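Local coordinates for protein uroporphyrinogen III synthase (Thermus thermophilus, PDB 1WCW) that probably catalyses the cyclisation of hydroxymethylbilane to uroporphyrinogen III, with inversion of ring D, in tetrapyrrole biosynthesis, at residues L64-V69 with K141-L146; I193-L198 with R230-K235; F197-A202 with E210-R215. All blocks are in the same frame, centred on the assembly; numbering follows the deposited sequence.

Contact 1 (L64-V69 with K141-L146)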
loop_
_atom_site.group_PDB
_atom_site.type_symbol
_atom_site.label_atom_id
_atom_site.label_comp_id
_atom_site.label_asym_id
_atom_site.label_seq_id
_atom_site.Cartn_x
_atom_site.Cartn_y
_atom_site.Cartn_z
ATOM N N LEU A 64 3.715 16.010 2.364
ATOM C CA LEU A 64 3.850 14.832 1.549
ATOM C C LEU A 64 2.783 13.782 1.934
ATOM O O LEU A 64 2.819 13.217 3.085
ATOM C CB LEU A 64 5.263 14.267 1.675
ATOM C CG LEU A 64 5.755 13.298 0.569
ATOM C CD1 LEU A 64 7.255 13.160 0.765
ATOM C CD2 LEU A 64 5.075 11.936 0.598
ATOM N N ALA A 65 1.852 13.553 1.030
ATOM C CA ALA A 65 0.798 12.567 1.228
ATOM C C ALA A 65 1.184 11.254 0.568
ATOM O O ALA A 65 1.540 11.270 -0.612
ATOM C CB ALA A 65 -0.512 13.070 0.565
ATOM N N THR A 66 0.989 10.148 1.287
ATOM C CA THR A 66 1.285 8.857 0.733
ATOM C C THR A 66 0.058 8.087 0.378
ATOM O O THR A 66 0.131 7.279 -0.579
ATOM C CB THR A 66 2.156 8.012 1.684
ATOM O OG1 THR A 66 1.497 7.854 2.964
ATOM C CG2 THR A 66 3.528 8.652 1.901
ATOM N N THR A 67 -1.082 8.293 1.036
ATOM C CA THR A 67 -2.278 7.560 0.706
ATOM C C THR A 67 -3.522 8.442 0.716
ATOM O O THR A 67 -3.588 9.504 1.410
ATOM C CB THR A 67 -2.515 6.381 1.652
ATOM O OG1 THR A 67 -2.781 6.863 2.988
ATOM C CG2 THR A 67 -1.295 5.468 1.717
ATOM N N GLY A 68 -4.541 8.036 -0.062
ATOM C CA GLY A 68 -5.786 8.790 -0.103
ATOM C C GLY A 68 -6.486 8.690 1.219
ATOM O O GLY A 68 -7.022 9.704 1.704
ATOM N N VAL A 69 -6.527 7.487 1.778
ATOM C CA VAL A 69 -7.130 7.253 3.084
ATOM C C VAL A 69 -6.477 8.167 4.123
ATOM O O VAL A 69 -7.157 8.766 4.961
ATOM C CB VAL A 69 -6.972 5.773 3.537
ATOM C CG1 VAL A 69 -7.470 5.590 4.969
ATOM C CG2 VAL A 69 -7.782 4.902 2.592
ATOM N N LYS A 141 3.970 1.814 8.357
ATOM C CA LYS A 141 5.164 1.082 7.909
ATOM C C LYS A 141 6.274 2.121 7.741
ATOM O O LYS A 141 6.025 3.196 7.149
ATOM C CB LYS A 141 4.864 0.430 6.574
ATOM C CG LYS A 141 5.917 -0.602 6.022
ATOM C CD LYS A 141 5.627 -1.962 6.577
ATOM C CE LYS A 141 6.407 -3.096 5.882
ATOM N NZ LYS A 141 7.902 -2.835 5.714
ATOM N N PRO A 142 7.495 1.858 8.196
ATOM C CA PRO A 142 8.561 2.853 8.034
ATOM C C PRO A 142 8.802 3.164 6.559
ATOM O O PRO A 142 8.736 2.289 5.710
ATOM C CB PRO A 142 9.806 2.157 8.589
ATOM C CG PRO A 142 9.273 1.133 9.505
ATOM C CD PRO A 142 7.922 0.713 9.055
ATOM N N LEU A 143 9.121 4.436 6.306
ATOM C CA LEU A 143 9.476 4.868 4.930
ATOM C C LEU A 143 10.847 5.549 5.070
ATOM O O LEU A 143 11.040 6.755 4.894
ATOM C CB LEU A 143 8.440 5.842 4.381
ATOM C CG LEU A 143 7.065 5.239 4.242
ATOM C CD1 LEU A 143 6.060 6.339 3.715
ATOM C CD2 LEU A 143 7.125 4.109 3.219
ATOM N N PRO A 144 11.879 4.763 5.358
ATOM C CA PRO A 144 13.192 5.368 5.558
ATOM C C PRO A 144 13.830 6.107 4.398
ATOM O O PRO A 144 14.544 7.086 4.627
ATOM C CB PRO A 144 14.046 4.192 6.053
ATOM C CG PRO A 144 13.447 3.030 5.355
ATOM C CD PRO A 144 11.917 3.304 5.464
ATOM N N LEU A 145 13.564 5.654 3.185
ATOM C CA LEU A 145 14.150 6.357 2.048
ATOM C C LEU A 145 13.597 7.778 1.996
ATOM O O LEU A 145 14.351 8.777 1.856
ATOM C CB LEU A 145 13.868 5.556 0.778
ATOM C CG LEU A 145 14.509 6.065 -0.501
ATOM C CD1 LEU A 145 14.448 4.976 -1.565
ATOM C CD2 LEU A 145 13.786 7.259 -0.958
ATOM N N LEU A 146 12.292 7.928 2.202
ATOM C CA LEU A 146 11.655 9.211 2.162
ATOM C C LEU A 146 12.065 10.042 3.321
ATOM O O LEU A 146 12.336 11.246 3.168
ATOM C CB LEU A 146 10.137 9.013 2.143
ATOM C CG LEU A 146 9.245 9.845 1.268
ATOM C CD1 LEU A 146 9.876 10.017 -0.139
ATOM C CD2 LEU A 146 7.889 9.105 1.119
#
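Thr-66 OG1 is hydrogen-bonded to the main-chain O of Gln-137, while the CG2 methyl of the same residue meets Leu-143 CD1 at 3.9 Å. The torsion separates the two roles: with chi1 at 58°, OG1 sits between the backbone N and the carbonyl carbon, and CG2 stands anti to that carbon, where it meets the leucine methyl tip to tip. The next residue carries the more heavily gripped oxygen. Thr-67 OG1 has three hydrogen-bond partners, Gly-70 N, Tyr-163 OH and Gln-137 OE1; the first makes it the N-cap of helix 68-80, and the other two tie that helix start to strands 155-167 and 132-137.

Across the interface itself the contact is entirely apolar, with no hydrogen bond and 131 Å² buried in total. Its larger half is the pair Leu-64 and Leu-146. Leu-64 holds CG anti to its amide nitrogen (chi1 -161°), which carries both methyls toward the helix. CD1 lies 3.9 Å from Leu-146 CG, and CD2 lies 4.0 Å from Leu-146 CD2, so both branches of Leu-64 are engaged. Leu-123 of helix 120-123 packs on both leucines and extends this buried patch. A weaker link joins the two halves, Thr-66 CG2 lying 4.5 Å from Leu-146 CD2.

Leu-143 occupies the N-cap position of helix 144-152, and its side chain also passes about 4 Å from a bound glycerol, probably a crystallisation additive. Strand 62-65 is an inner strand, its backbone bonded to Gln-137 and Arg-97 on its two flanks. It runs through Thr-66 and Thr-67 into helix 68-80, as in one alpha/beta domain of the two-domain HemD fold, built around a largely parallel sheet.

Contact 2 (I193-L198 with R230-K235); sequences IQVEFL and REWGVK
Trp-232 NE1 donates to Glu-196 OE2 over 2.8 Å, with an N-H...O angle of 173°. The oxygen lies at the ring edge, essentially in the indole plane, whereas the nitrogen approaches from above the carboxylate plane, the two planes being 52° apart. A bend at chi2 (-61°) folds the Glu-196 chain round to this position from a CB that does not itself face the tryptophan. Helix 192-201 is thereby joined to the end of helix 223-231, two helices that follow neighbouring parallel strands, 186-189 and 217-221. The second helix closes in a Schellman motif, with Gly-233 at positive phi as C-prime: Gly-233 N is bonded to Arg-230 O at 2.9 Å, and Val-234 N to Leu-229 O.

Among apolar contacts, Val-195 CG1 lies 4.1 Å from Trp-232 CD1, the side chains running past each other in opposite directions; Val-195 also packs on Ala-228 and Leu-229. Aromatic stacking adds Phe-199, whose ring stacks with the indole. As for charge, Glu-196 OE1 and Glu-231 OE1, two like-charged ends, approach to 4.7 Å without touching.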
loop_
_atom_site.group_PDB
_atom_site.type_symbol
_atom_site.label_atom_id
_atom_site.label_comp_id
_atom_site.label_asym_id
_atom_site.label_seq_id
_atom_site.Cartn_x
_atom_site.Cartn_y
_atom_site.Cartn_z
ATOM N N ILE A 193 2.356 -3.550 0.182
ATOM C CA ILE A 193 2.570 -3.846 1.586
ATOM C C ILE A 193 2.211 -5.317 1.937
ATOM O O ILE A 193 2.772 -5.883 2.874
ATOM C CB ILE A 193 1.776 -2.831 2.464
ATOM C CG1 ILE A 193 2.394 -2.765 3.859
ATOM C CG2 ILE A 193 0.303 -3.206 2.490
ATOM C CD1 ILE A 193 1.764 -1.585 4.728
ATOM N N GLN A 194 1.321 -5.959 1.203
ATOM C CA GLN A 194 0.994 -7.358 1.507
ATOM C C GLN A 194 2.198 -8.256 1.149
ATOM O O GLN A 194 2.450 -9.230 1.855
ATOM C CB GLN A 194 -0.190 -7.803 0.649
ATOM C CG GLN A 194 -1.454 -7.125 1.176
ATOM C CD GLN A 194 -2.542 -6.949 0.188
ATOM O OE1 GLN A 194 -2.496 -7.506 -0.873
ATOM N NE2 GLN A 194 -3.556 -6.185 0.555
ATOM N N VAL A 195 2.922 -7.929 0.073
ATOM C CA VAL A 195 4.124 -8.679 -0.292
ATOM C C VAL A 195 5.130 -8.468 0.819
ATOM O O VAL A 195 5.748 -9.444 1.252
ATOM C CB VAL A 195 4.714 -8.114 -1.630
ATOM C CG1 VAL A 195 6.004 -8.877 -1.971
ATOM C CG2 VAL A 195 3.713 -8.284 -2.769
ATOM N N GLU A 196 5.322 -7.230 1.292
ATOM C CA GLU A 196 6.323 -6.946 2.300
ATOM C C GLU A 196 5.981 -7.648 3.580
ATOM O O GLU A 196 6.857 -8.300 4.193
ATOM C CB GLU A 196 6.418 -5.425 2.544
ATOM C CG GLU A 196 6.719 -4.534 1.325
ATOM C CD GLU A 196 8.036 -4.802 0.627
ATOM O OE1 GLU A 196 8.189 -4.285 -0.519
ATOM O OE2 GLU A 196 8.924 -5.503 1.153
ATOM N N PHE A 197 4.713 -7.663 4.002
ATOM C CA PHE A 197 4.363 -8.339 5.250
ATOM C C PHE A 197 4.565 -9.828 5.155
ATOM O O PHE A 197 5.041 -10.458 6.112
ATOM C CB PHE A 197 2.901 -8.057 5.626
ATOM C CG PHE A 197 2.634 -6.655 6.170
ATOM C CD1 PHE A 197 1.340 -6.147 6.121
ATOM C CD2 PHE A 197 3.572 -5.885 6.745
ATOM C CE1 PHE A 197 1.021 -4.876 6.669
ATOM C CE2 PHE A 197 3.204 -4.601 7.302
ATOM C CZ PHE A 197 1.937 -4.145 7.251
ATOM N N LEU A 198 4.175 -10.456 4.021
ATOM C CA LEU A 198 4.399 -11.893 3.898
ATOM C C LEU A 198 5.859 -12.239 3.992
ATOM O O LEU A 198 6.225 -13.156 4.771
ATOM C CB LEU A 198 3.791 -12.321 2.553
ATOM C CG LEU A 198 4.024 -13.789 2.248
ATOM C CD1 LEU A 198 3.374 -14.724 3.297
ATOM C CD2 LEU A 198 3.416 -14.128 0.888
ATOM N N ARG A 230 9.247 -8.537 -7.118
ATOM C CA ARG A 230 10.550 -8.670 -7.795
ATOM C C ARG A 230 11.699 -8.326 -6.858
ATOM O O ARG A 230 12.756 -8.974 -6.936
ATOM C CB ARG A 230 10.599 -7.774 -9.059
ATOM C CG ARG A 230 9.662 -8.266 -10.181
ATOM C CD ARG A 230 9.386 -7.182 -11.244
ATOM N NE ARG A 230 10.518 -6.460 -11.758
ATOM C CZ ARG A 230 11.045 -6.639 -12.978
ATOM N NH1 ARG A 230 12.069 -5.894 -13.386
ATOM N NH2 ARG A 230 10.578 -7.584 -13.768
ATOM N N GLU A 231 11.533 -7.375 -5.975
ATOM C CA GLU A 231 12.603 -7.005 -5.024
ATOM C C GLU A 231 12.870 -8.164 -4.066
ATOM O O GLU A 231 13.977 -8.234 -3.501
ATOM C CB GLU A 231 12.199 -5.771 -4.233
ATOM C CG GLU A 231 12.011 -4.469 -5.039
ATOM C CD GLU A 231 11.454 -3.359 -4.139
ATOM O OE1 GLU A 231 12.036 -3.140 -3.048
ATOM O OE2 GLU A 231 10.427 -2.717 -4.493
ATOM N N TRP A 232 11.909 -9.060 -3.830
ATOM C CA TRP A 232 12.144 -10.229 -2.989
ATOM C C TRP A 232 12.571 -11.420 -3.825
ATOM O O TRP A 232 12.637 -12.518 -3.284
ATOM C CB TRP A 232 10.920 -10.563 -2.139
ATOM C CG TRP A 232 10.758 -9.636 -0.983
ATOM C CD1 TRP A 232 9.967 -8.473 -0.889
ATOM C CD2 TRP A 232 11.384 -9.763 0.309
ATOM N NE1 TRP A 232 10.074 -7.918 0.341
ATOM C CE2 TRP A 232 10.940 -8.674 1.104
ATOM C CE3 TRP A 232 12.279 -10.687 0.877
ATOM C CZ2 TRP A 232 11.325 -8.482 2.439
ATOM C CZ3 TRP A 232 12.663 -10.506 2.220
ATOM C CH2 TRP A 232 12.197 -9.408 2.984
ATOM N N GLY A 233 12.834 -11.233 -5.113
ATOM C CA GLY A 233 13.284 -12.351 -5.923
ATOM C C GLY A 233 12.180 -13.201 -6.508
ATOM O O GLY A 233 12.422 -14.337 -6.918
ATOM N N VAL A 234 10.940 -12.698 -6.565
ATOM C CA VAL A 234 9.834 -13.422 -7.157
ATOM C C VAL A 234 9.306 -12.734 -8.384
ATOM O O VAL A 234 9.109 -11.504 -8.351
ATOM C CB VAL A 234 8.694 -13.568 -6.134
ATOM C CG1 VAL A 234 7.448 -14.182 -6.829
ATOM C CG2 VAL A 234 9.177 -14.437 -4.958
ATOM N N LYS A 235 9.199 -13.422 -9.504
ATOM C CA LYS A 235 8.632 -12.798 -10.668
ATOM C C LYS A 235 7.130 -13.130 -10.766
ATOM O O LYS A 235 6.762 -14.316 -10.857
ATOM C CB LYS A 235 9.343 -13.356 -11.934
ATOM C CG LYS A 235 8.829 -12.742 -13.230
ATOM C CD LYS A 235 9.443 -13.476 -14.412
ATOM C CE LYS A 235 8.817 -13.103 -15.713
ATOM N NZ LYS A 235 7.474 -13.718 -15.838
#

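Contact 3 (F197-A202 with E210-R215)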
loop_
_atom_site.group_PDB
_atom_site.type_symbol
_atom_site.label_atom_id
_atom_site.label_comp_id
_atom_site.label_asym_id
_atom_site.label_seq_id
_atom_site.Cartn_x
_atom_site.Cartn_y
_atom_site.Cartn_z
ATOM N N PHE A 197 4.713 -7.663 4.002
ATOM C CA PHE A 197 4.363 -8.339 5.250
ATOM C C PHE A 197 4.565 -9.828 5.155
ATOM O O PHE A 197 5.041 -10.458 6.112
ATOM C CB PHE A 197 2.901 -8.057 5.626
ATOM C CG PHE A 197 2.634 -6.655 6.170
ATOM C CD1 PHE A 197 1.340 -6.147 6.121
ATOM C CD2 PHE A 197 3.572 -5.885 6.745
ATOM C CE1 PHE A 197 1.021 -4.876 6.669
ATOM C CE2 PHE A 197 3.204 -4.601 7.302
ATOM C CZ PHE A 197 1.937 -4.145 7.251
ATOM N N LEU A 198 4.175 -10.456 4.021
ATOM C CA LEU A 198 4.399 -11.893 3.898
ATOM C C LEU A 198 5.859 -12.239 3.992
ATOM O O LEU A 198 6.225 -13.156 4.771
ATOM C CB LEU A 198 3.791 -12.321 2.553
ATOM C CG LEU A 198 4.024 -13.789 2.248
ATOM C CD1 LEU A 198 3.374 -14.724 3.297
ATOM C CD2 LEU A 198 3.416 -14.128 0.888
ATOM N N PHE A 199 6.716 -11.580 3.225
ATOM C CA PHE A 199 8.129 -11.945 3.279
ATOM C C PHE A 199 8.772 -11.524 4.555
ATOM O O PHE A 199 9.671 -12.303 5.014
ATOM C CB PHE A 199 8.876 -11.332 2.081
ATOM C CG PHE A 199 8.848 -12.210 0.863
ATOM C CD1 PHE A 199 7.882 -12.107 -0.094
ATOM C CD2 PHE A 199 9.785 -13.241 0.759
ATOM C CE1 PHE A 199 7.836 -13.014 -1.166
ATOM C CE2 PHE A 199 9.741 -14.159 -0.304
ATOM C CZ PHE A 199 8.794 -14.034 -1.243
ATOM N N GLU A 200 8.372 -10.438 5.196
ATOM C CA GLU A 200 9.020 -10.048 6.475
ATOM C C GLU A 200 8.555 -10.965 7.571
ATOM O O GLU A 200 9.309 -11.080 8.588
ATOM C CB GLU A 200 8.731 -8.591 6.856
ATOM C CG GLU A 200 9.368 -7.562 5.912
ATOM C CD GLU A 200 8.987 -6.143 6.230
ATOM O OE1 GLU A 200 8.335 -5.946 7.269
ATOM O OE2 GLU A 200 9.274 -5.222 5.471
ATOM N N GLY A 201 7.388 -11.586 7.451
ATOM C CA GLY A 201 6.883 -12.436 8.509
ATOM C C GLY A 201 7.027 -13.918 8.296
ATOM O O GLY A 201 6.597 -14.675 9.212
ATOM N N ALA A 202 7.571 -14.381 7.187
ATOM C CA ALA A 202 7.727 -15.826 6.956
ATOM C C ALA A 202 8.776 -16.480 7.843
ATOM O O ALA A 202 9.795 -15.864 8.173
ATOM C CB ALA A 202 8.122 -16.078 5.503
ATOM N N GLU A 210 11.061 -19.841 -3.305
ATOM C CA GLU A 210 11.023 -21.001 -4.175
ATOM C C GLU A 210 9.577 -21.407 -4.513
ATOM O O GLU A 210 9.274 -21.666 -5.680
ATOM C CB GLU A 210 11.775 -22.177 -3.541
ATOM C CG GLU A 210 11.672 -23.461 -4.352
ATOM C CD GLU A 210 12.610 -24.538 -3.799
ATOM O OE1 GLU A 210 12.593 -25.665 -4.320
ATOM O OE2 GLU A 210 13.366 -24.211 -2.860
ATOM N N ALA A 211 8.698 -21.407 -3.499
ATOM C CA ALA A 211 7.322 -21.777 -3.750
ATOM C C ALA A 211 6.623 -20.805 -4.739
ATOM O O ALA A 211 5.960 -21.268 -5.655
ATOM C CB ALA A 211 6.576 -21.853 -2.432
ATOM N N LEU A 212 6.837 -19.485 -4.557
ATOM C CA LEU A 212 6.167 -18.468 -5.424
ATOM C C LEU A 212 6.801 -18.349 -6.798
ATOM O O LEU A 212 6.212 -17.781 -7.690
ATOM C CB LEU A 212 6.105 -17.112 -4.752
ATOM C CG LEU A 212 5.115 -17.120 -3.570
ATOM C CD1 LEU A 212 5.269 -15.876 -2.764
ATOM C CD2 LEU A 212 3.724 -17.302 -4.042
ATOM N N ASN A 213 7.996 -18.900 -7.006
ATOM C CA ASN A 213 8.591 -18.933 -8.326
ATOM C C ASN A 213 8.315 -20.252 -9.049
ATOM O O ASN A 213 8.184 -20.261 -10.256
ATOM C CB ASN A 213 10.097 -18.767 -8.240
ATOM C CG ASN A 213 10.508 -17.347 -8.135
ATOM O OD1 ASN A 213 9.792 -16.447 -8.622
ATOM N ND2 ASN A 213 11.641 -17.097 -7.510
ATOM N N THR A 214 8.209 -21.359 -8.334
ATOM C CA THR A 214 8.127 -22.644 -9.005
ATOM C C THR A 214 6.945 -23.493 -8.775
ATOM O O THR A 214 6.764 -24.448 -9.493
ATOM C CB THR A 214 9.375 -23.453 -8.657
ATOM O OG1 THR A 214 9.303 -23.940 -7.340
ATOM C CG2 THR A 214 10.657 -22.623 -8.826
ATOM N N ARG A 215 6.122 -23.179 -7.796
ATOM C CA ARG A 215 4.964 -24.023 -7.490
ATOM C C ARG A 215 3.628 -23.300 -7.388
ATOM O O ARG A 215 2.583 -23.909 -7.670
ATOM C CB ARG A 215 5.145 -24.806 -6.182
ATOM C CG ARG A 215 6.329 -25.817 -6.130
ATOM C CD ARG A 215 6.499 -26.375 -4.704
ATOM N NE ARG A 215 5.653 -25.711 -3.719
ATOM C CZ ARG A 215 6.119 -25.017 -2.688
ATOM N NH1 ARG A 215 5.276 -24.424 -1.848
ATOM N NH2 ARG A 215 7.431 -24.915 -2.491
#
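Leu-212 CD1 reaches toward the ring of Phe-199 and the isobutyl end of Leu-198, joining two helices that follow each other in the chain. Helices 192-201 and 205-214 together form the helical part of a beta-alpha-beta crossover whose parallel strands, 186-189 and 217-221, are neighbours in the five-stranded sheet.

The packed side depends on one methyl. Leu-212 CD1 stands 4.2 Å from Phe-199 CE1, obliquely to the ring, and 4.5 Å from Leu-198 CD2. Leu-212 has CG anti to its carbonyl carbon (chi1 -70°) and an extended chi2, which carries CD1 out to both partners. Both are loose van der Waals contacts, and only 78 Å² is buried between the segments; the nearest CA atoms, those of Phe-199 and Leu-212, are still 11.1 Å apart. Other side chains complete the packing: Val-234 touches both Phe-199 and Leu-212, and Leu-208 packs on Phe-199 and Leu-198. All three touching residues are buried.

The solvent side of helix 205-214 behaves differently. Glu-210, Thr-214 and Arg-215 are exposed, and the backbone O of Glu-210, the hydroxyl of Thr-214 and the guanidinium of Arg-215 make contacts within 210-215. Arg-215 lays one guanidinium face over Ala-211, with CA 3.3 Å above the plane and offset toward its rim. Glu-210 O takes two sound bonds from Thr-214: Thr-214 N lies 2.9 Å away, and Thr-214 OG1 donates to Glu-210 O over 2.8 Å, at a C=O...O angle of 136° and from 43° above the carbonyl plane.

Contacts 2 and 3 share helix 192-201, and their centres are about 7 Å apart. Asn-213 of contact 3 joins them: its ND2 lies 2.9 Å from Gly-233 O and its OD1 3.2 Å from Lys-235 N, both probable hydrogen bonds to the turn of contact 2. Contact 1 lies in the domain of the mixed sheet, contacts 2 and 3 in that of the five-stranded parallel sheet; its centre is about 18 Å from that of contact 2 and 24 Å from that of contact 3. Lys-141 connects the two sides, with NZ in a 2.8 Å salt bridge to Glu-200 OE2 and CD 3.7 Å from Phe-197 CE2. In this family the active site is thought to lie in the interdomain cleft.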